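Local coordinates for protein PLP-Dependent L-Arginine Hydroxylase MppP (Streptomyces wadayamensis, PDB 6C9B) that oxidises L-arginine with the help of pyridoxal 5'-phosphate, acting as an oxidase rather than an oxygenase and giving 4-hydroxy-2-ketoarginine and 2-ketoarginine as products, at residues 92-97 with 152-157; 201-206 with 213-218. All blocks are in the same frame, centred on the assembly; numbering follows the deposited sequence.

Contact 1 of 2, residues 92-97 with 152-157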
# COMPACT_ATOMS: atom_id res chain seq x y z
N VAL B 92 -0.81 -1.84 -5.45
CA VAL B 92 -0.09 -2.83 -4.64
C VAL B 92 -0.35 -4.24 -5.18
O VAL B 92 0.58 -5.06 -5.29
CB VAL B 92 -0.48 -2.69 -3.16
CG1 VAL B 92 0.02 -3.88 -2.33
CG2 VAL B 92 0.08 -1.40 -2.58
N SER B 93 -1.59 -4.54 -5.56
CA SER B 93 -1.87 -5.81 -6.23
C SER B 93 -1.00 -5.95 -7.47
O SER B 93 -0.45 -7.03 -7.76
CB SER B 93 -3.34 -5.90 -6.64
OG SER B 93 -4.23 -5.74 -5.55
N MET B 94 -0.90 -4.88 -8.25
CA MET B 94 -0.14 -4.91 -9.49
C MET B 94 1.36 -5.11 -9.23
O MET B 94 2.04 -5.80 -9.98
CB MET B 94 -0.40 -3.62 -10.29
CG MET B 94 0.30 -3.56 -11.62
SD MET B 94 -0.51 -4.71 -12.75
CE MET B 94 0.94 -5.34 -13.58
N GLU B 95 1.89 -4.50 -8.17
CA GLU B 95 3.28 -4.73 -7.80
C GLU B 95 3.50 -6.20 -7.47
O GLU B 95 4.50 -6.81 -7.88
CB GLU B 95 3.69 -3.85 -6.63
CG GLU B 95 5.07 -4.12 -6.06
CD GLU B 95 6.25 -3.68 -6.92
OE1 GLU B 95 6.05 -3.18 -8.04
OE2 GLU B 95 7.40 -3.85 -6.46
N ILE B 96 2.58 -6.78 -6.72
CA ILE B 96 2.67 -8.20 -6.37
C ILE B 96 2.64 -9.05 -7.63
O ILE B 96 3.46 -9.97 -7.80
CB ILE B 96 1.53 -8.57 -5.40
CG1 ILE B 96 1.75 -7.89 -4.05
CG2 ILE B 96 1.43 -10.07 -5.23
CD1 ILE B 96 0.51 -7.88 -3.17
N LEU B 97 1.70 -8.75 -8.54
CA LEU B 97 1.58 -9.53 -9.77
C LEU B 97 2.83 -9.38 -10.62
O LEU B 97 3.32 -10.34 -11.22
CB LEU B 97 0.34 -9.08 -10.54
CG LEU B 97 0.12 -9.71 -11.92
CD1 LEU B 97 -0.00 -11.23 -11.80
CD2 LEU B 97 -1.11 -9.11 -12.62
N CYS B 152 2.23 -13.58 -20.63
CA CYS B 152 1.06 -12.95 -20.03
C CYS B 152 0.53 -11.95 -21.03
O CYS B 152 1.30 -11.28 -21.72
CB CYS B 152 1.41 -12.25 -18.72
SG CYS B 152 0.07 -11.38 -17.94
N VAL B 153 -0.79 -11.90 -21.12
CA VAL B 153 -1.54 -10.86 -21.84
C VAL B 153 -2.30 -10.10 -20.78
O VAL B 153 -3.00 -10.71 -19.97
CB VAL B 153 -2.51 -11.46 -22.87
CG1 VAL B 153 -3.35 -10.38 -23.51
CG2 VAL B 153 -1.76 -12.25 -23.94
N PHE B 154 -2.13 -8.77 -20.74
CA PHE B 154 -2.71 -7.94 -19.69
C PHE B 154 -3.67 -6.94 -20.31
O PHE B 154 -3.27 -6.12 -21.16
CB PHE B 154 -1.61 -7.21 -18.94
CG PHE B 154 -2.08 -6.56 -17.66
CD1 PHE B 154 -2.91 -5.45 -17.69
CD2 PHE B 154 -1.67 -7.03 -16.46
CE1 PHE B 154 -3.33 -4.86 -16.50
CE2 PHE B 154 -2.07 -6.44 -15.28
CZ PHE B 154 -2.92 -5.36 -15.32
N VAL B 155 -4.94 -6.97 -19.87
CA VAL B 155 -5.98 -6.10 -20.42
C VAL B 155 -6.65 -5.33 -19.29
O VAL B 155 -7.13 -5.92 -18.31
CB VAL B 155 -7.04 -6.89 -21.21
CG1 VAL B 155 -8.13 -5.93 -21.76
CG2 VAL B 155 -6.40 -7.65 -22.36
N THR B 156 -6.68 -4.02 -19.43
CA THR B 156 -7.45 -3.15 -18.56
C THR B 156 -8.83 -2.99 -19.17
O THR B 156 -8.95 -2.57 -20.33
CB THR B 156 -6.73 -1.80 -18.46
OG1 THR B 156 -5.37 -2.02 -18.08
CG2 THR B 156 -7.41 -0.88 -17.44
N THR B 157 -9.88 -3.35 -18.43
CA THR B 157 -11.24 -3.27 -18.98
C THR B 157 -12.24 -2.99 -17.87
O THR B 157 -12.29 -3.71 -16.86
CB THR B 157 -11.63 -4.54 -19.75
OG1 THR B 157 -12.98 -4.38 -20.20
CG2 THR B 157 -11.51 -5.81 -18.88
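With CG anti to the backbone N (chi1 -178°) and bends at the next two torsions, the side chain of Met94 leaves helix 90-101 and brings its thioether against Phe154 of strand 152-156. Phe154 likewise sets its CG opposite its own backbone N (chi1 -168°), which extends the ring from the sheet toward the helix to meet the methionine coming the other way. The sulfur lands close to one corner of the ring: SD of Met94 is 3.4 Å from CE2 of Phe154 and 3.6 Å from its CZ. This is a Met-aromatic contact of oblique type, SD lying 4.4 Å from the ring centroid and 60° off the normal. The methyl follows the sulfur, with Met94 CE 3.6 Å from Phe154 CE2. One helical turn further on, Leu97 brings its CD2 branch near the ring plane, at the edge, 3.9 Å from the same CE2. A single corner of the phenyl ring thus receives both helix residues. Around it, Leu121 and Leu122 of helix 116-124 pack on Met94, while Val108 and Leu110 of strand 107-112 touch Phe154. All three contact residues are buried, and the joint between helix and sheet is apolar, probably held by burial and dispersion, to which the polarisable sulfur would contribute.

Contact 2 of 2, residues 201-206 with 213-218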
# COMPACT_ATOMS: atom_id res chain seq x y z
N ASP B 201 -20.52 -11.85 -16.24
CA ASP B 201 -19.70 -12.57 -15.26
C ASP B 201 -18.37 -12.96 -15.90
O ASP B 201 -18.30 -13.89 -16.72
CB ASP B 201 -20.45 -13.80 -14.76
CG ASP B 201 -19.77 -14.47 -13.59
OD1 ASP B 201 -18.54 -14.28 -13.41
OD2 ASP B 201 -20.47 -15.16 -12.82
N HIS B 202 -17.29 -12.24 -15.56
CA HIS B 202 -15.97 -12.50 -16.14
C HIS B 202 -15.37 -13.79 -15.61
O HIS B 202 -14.63 -14.48 -16.32
CB HIS B 202 -15.01 -11.35 -15.82
CG HIS B 202 -15.28 -10.09 -16.57
ND1 HIS B 202 -16.55 -9.61 -16.80
CD2 HIS B 202 -14.44 -9.18 -17.13
CE1 HIS B 202 -16.48 -8.49 -17.49
NE2 HIS B 202 -15.21 -8.20 -17.71
N TYR B 203 -15.65 -14.11 -14.36
CA TYR B 203 -15.08 -15.32 -13.77
C TYR B 203 -15.66 -16.57 -14.40
O TYR B 203 -14.95 -17.56 -14.58
CB TYR B 203 -15.29 -15.27 -12.25
CG TYR B 203 -14.54 -14.10 -11.66
CD1 TYR B 203 -13.20 -14.22 -11.36
CD2 TYR B 203 -15.16 -12.86 -11.47
CE1 TYR B 203 -12.47 -13.15 -10.85
CE2 TYR B 203 -14.43 -11.78 -10.96
CZ TYR B 203 -13.08 -11.95 -10.66
OH TYR B 203 -12.32 -10.93 -10.17
N ALA B 204 -16.94 -16.53 -14.77
CA ALA B 204 -17.54 -17.65 -15.48
C ALA B 204 -16.83 -17.89 -16.80
O ALA B 204 -16.52 -19.03 -17.16
CB ALA B 204 -19.03 -17.39 -15.69
N VAL B 205 -16.55 -16.81 -17.53
CA VAL B 205 -15.83 -16.92 -18.80
C VAL B 205 -14.44 -17.50 -18.56
O VAL B 205 -14.02 -18.45 -19.24
CB VAL B 205 -15.75 -15.55 -19.50
CG1 VAL B 205 -14.92 -15.66 -20.78
CG2 VAL B 205 -17.16 -15.02 -19.81
N LEU B 206 -13.71 -16.94 -17.61
CA LEU B 206 -12.34 -17.39 -17.37
C LEU B 206 -12.28 -18.84 -16.94
O LEU B 206 -11.43 -19.61 -17.41
CB LEU B 206 -11.68 -16.50 -16.31
CG LEU B 206 -11.45 -15.07 -16.76
CD1 LEU B 206 -11.10 -14.22 -15.57
CD2 LEU B 206 -10.39 -14.96 -17.86
N TRP B 213 -5.26 -17.41 -14.99
CA TRP B 213 -5.75 -16.05 -15.00
C TRP B 213 -5.57 -15.35 -13.66
O TRP B 213 -5.48 -15.97 -12.60
CB TRP B 213 -7.25 -15.97 -15.41
CG TRP B 213 -8.19 -16.80 -14.58
CD1 TRP B 213 -8.68 -18.05 -14.89
CD2 TRP B 213 -8.79 -16.46 -13.30
NE1 TRP B 213 -9.50 -18.50 -13.91
CE2 TRP B 213 -9.59 -17.56 -12.92
CE3 TRP B 213 -8.69 -15.36 -12.44
CZ2 TRP B 213 -10.31 -17.59 -11.72
CZ3 TRP B 213 -9.41 -15.39 -11.24
CH2 TRP B 213 -10.21 -16.50 -10.90
N VAL B 214 -5.54 -14.03 -13.74
CA VAL B 214 -5.51 -13.16 -12.58
C VAL B 214 -6.41 -11.99 -12.91
O VAL B 214 -6.38 -11.48 -14.03
CB VAL B 214 -4.09 -12.65 -12.27
CG1 VAL B 214 -4.12 -11.57 -11.18
CG2 VAL B 214 -3.22 -13.77 -11.84
N VAL B 215 -7.22 -11.55 -11.94
CA VAL B 215 -8.01 -10.34 -12.09
C VAL B 215 -7.71 -9.46 -10.90
O VAL B 215 -7.69 -9.93 -9.77
CB VAL B 215 -9.52 -10.62 -12.15
CG1 VAL B 215 -10.30 -9.30 -12.33
CG2 VAL B 215 -9.85 -11.61 -13.26
N ILE B 216 -7.46 -8.18 -11.16
CA ILE B 216 -7.29 -7.21 -10.09
C ILE B 216 -8.51 -6.32 -10.11
O ILE B 216 -8.65 -5.45 -10.97
CB ILE B 216 -6.01 -6.39 -10.24
CG1 ILE B 216 -4.79 -7.31 -10.21
CG2 ILE B 216 -5.91 -5.41 -9.08
CD1 ILE B 216 -3.44 -6.59 -10.48
N GLU B 217 -9.39 -6.53 -9.15
CA GLU B 217 -10.49 -5.61 -8.95
C GLU B 217 -10.02 -4.45 -8.09
O GLU B 217 -9.00 -4.52 -7.40
CB GLU B 217 -11.66 -6.32 -8.27
CG GLU B 217 -12.13 -7.62 -8.90
CD GLU B 217 -13.13 -7.46 -10.04
OE1 GLU B 217 -13.48 -8.49 -10.65
OE2 GLU B 217 -13.57 -6.33 -10.33
N ASP B 218 -10.76 -3.36 -8.13
CA ASP B 218 -10.40 -2.18 -7.35
C ASP B 218 -11.69 -1.54 -6.89
O ASP B 218 -12.58 -1.32 -7.72
CB ASP B 218 -9.58 -1.19 -8.22
CG ASP B 218 -9.29 0.15 -7.53
OD1 ASP B 218 -9.24 0.20 -6.29
OD2 ASP B 218 -9.05 1.16 -8.24
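Helix 202-206 and strand 213-218 run nearly antiparallel, at 168°, with their axes 10.4 Å apart at closest approach and the backbones closest at Leu206 and Trp213. Tyr203 reaches across the gap, its hydroxyl giving a 2.7 Å hydrogen bond from OH to OE1 of Glu217. That oxygen accepts through its anti lone pair, the one turned away from OE2, and it also forms a salt bridge with Arg192, an arrangement that would be expected to keep the buried carboxylate ionised. On the way the phenol passes Val215, whose CG1 lies 3.4 Å from Tyr203 OH. The CD1/CE1 edge of the ring meets Trp213, while CE2 is on the Glu217 side: the edge of the tyrosine points at the indole face in an offset edge-to-face pair, planes at 69° and Tyr203 CD1 3.8 Å from Trp213 CH2. These elements belong to the beta-alpha-beta unit of strand 184-188, helix 202-209 and strand 212-218, so the contact fixes a crossover helix against the second strand of its own unit. Trp213 has CG between its backbone N and carbonyl carbon (chi1 55°), which turns a face of the indole to Leu206. CB of Leu206 sits over the five-membered ring, 3.8 Å from its centroid, as a CH-pi contact, while Leu206 CD1 reaches Val215 CG2 at 3.7 Å. At the helix start Asp201 is the N-cap, its OD1 accepting from Ala204 N at 3.1 Å.

Overall arrangement
Contacts 1 and 2 lie about 12 Å apart, centre to centre, and share the seven-stranded mixed sheet of the PLP-binding domain, a layout familiar from aminotransferases of this family. Along the chain they come in series, contact 1 closing before contact 2 opens. Strand 184-188 separates their two strands, and helices 90-101 and 202-209 pack on opposite faces of the sheet. The contacts meet mainly through Ile216, which turns away from helix 202-209 and packs on Ser93, Met94 and Leu97, with Leu97 also touching Val214. Strand 212-218 is therefore gripped from both sides. The bound product lies about 9 Å from the side chain of Met94, whereas contact 2 lies away from the product pocket, although its strand leads on toward the cofactor lysine, Lys221.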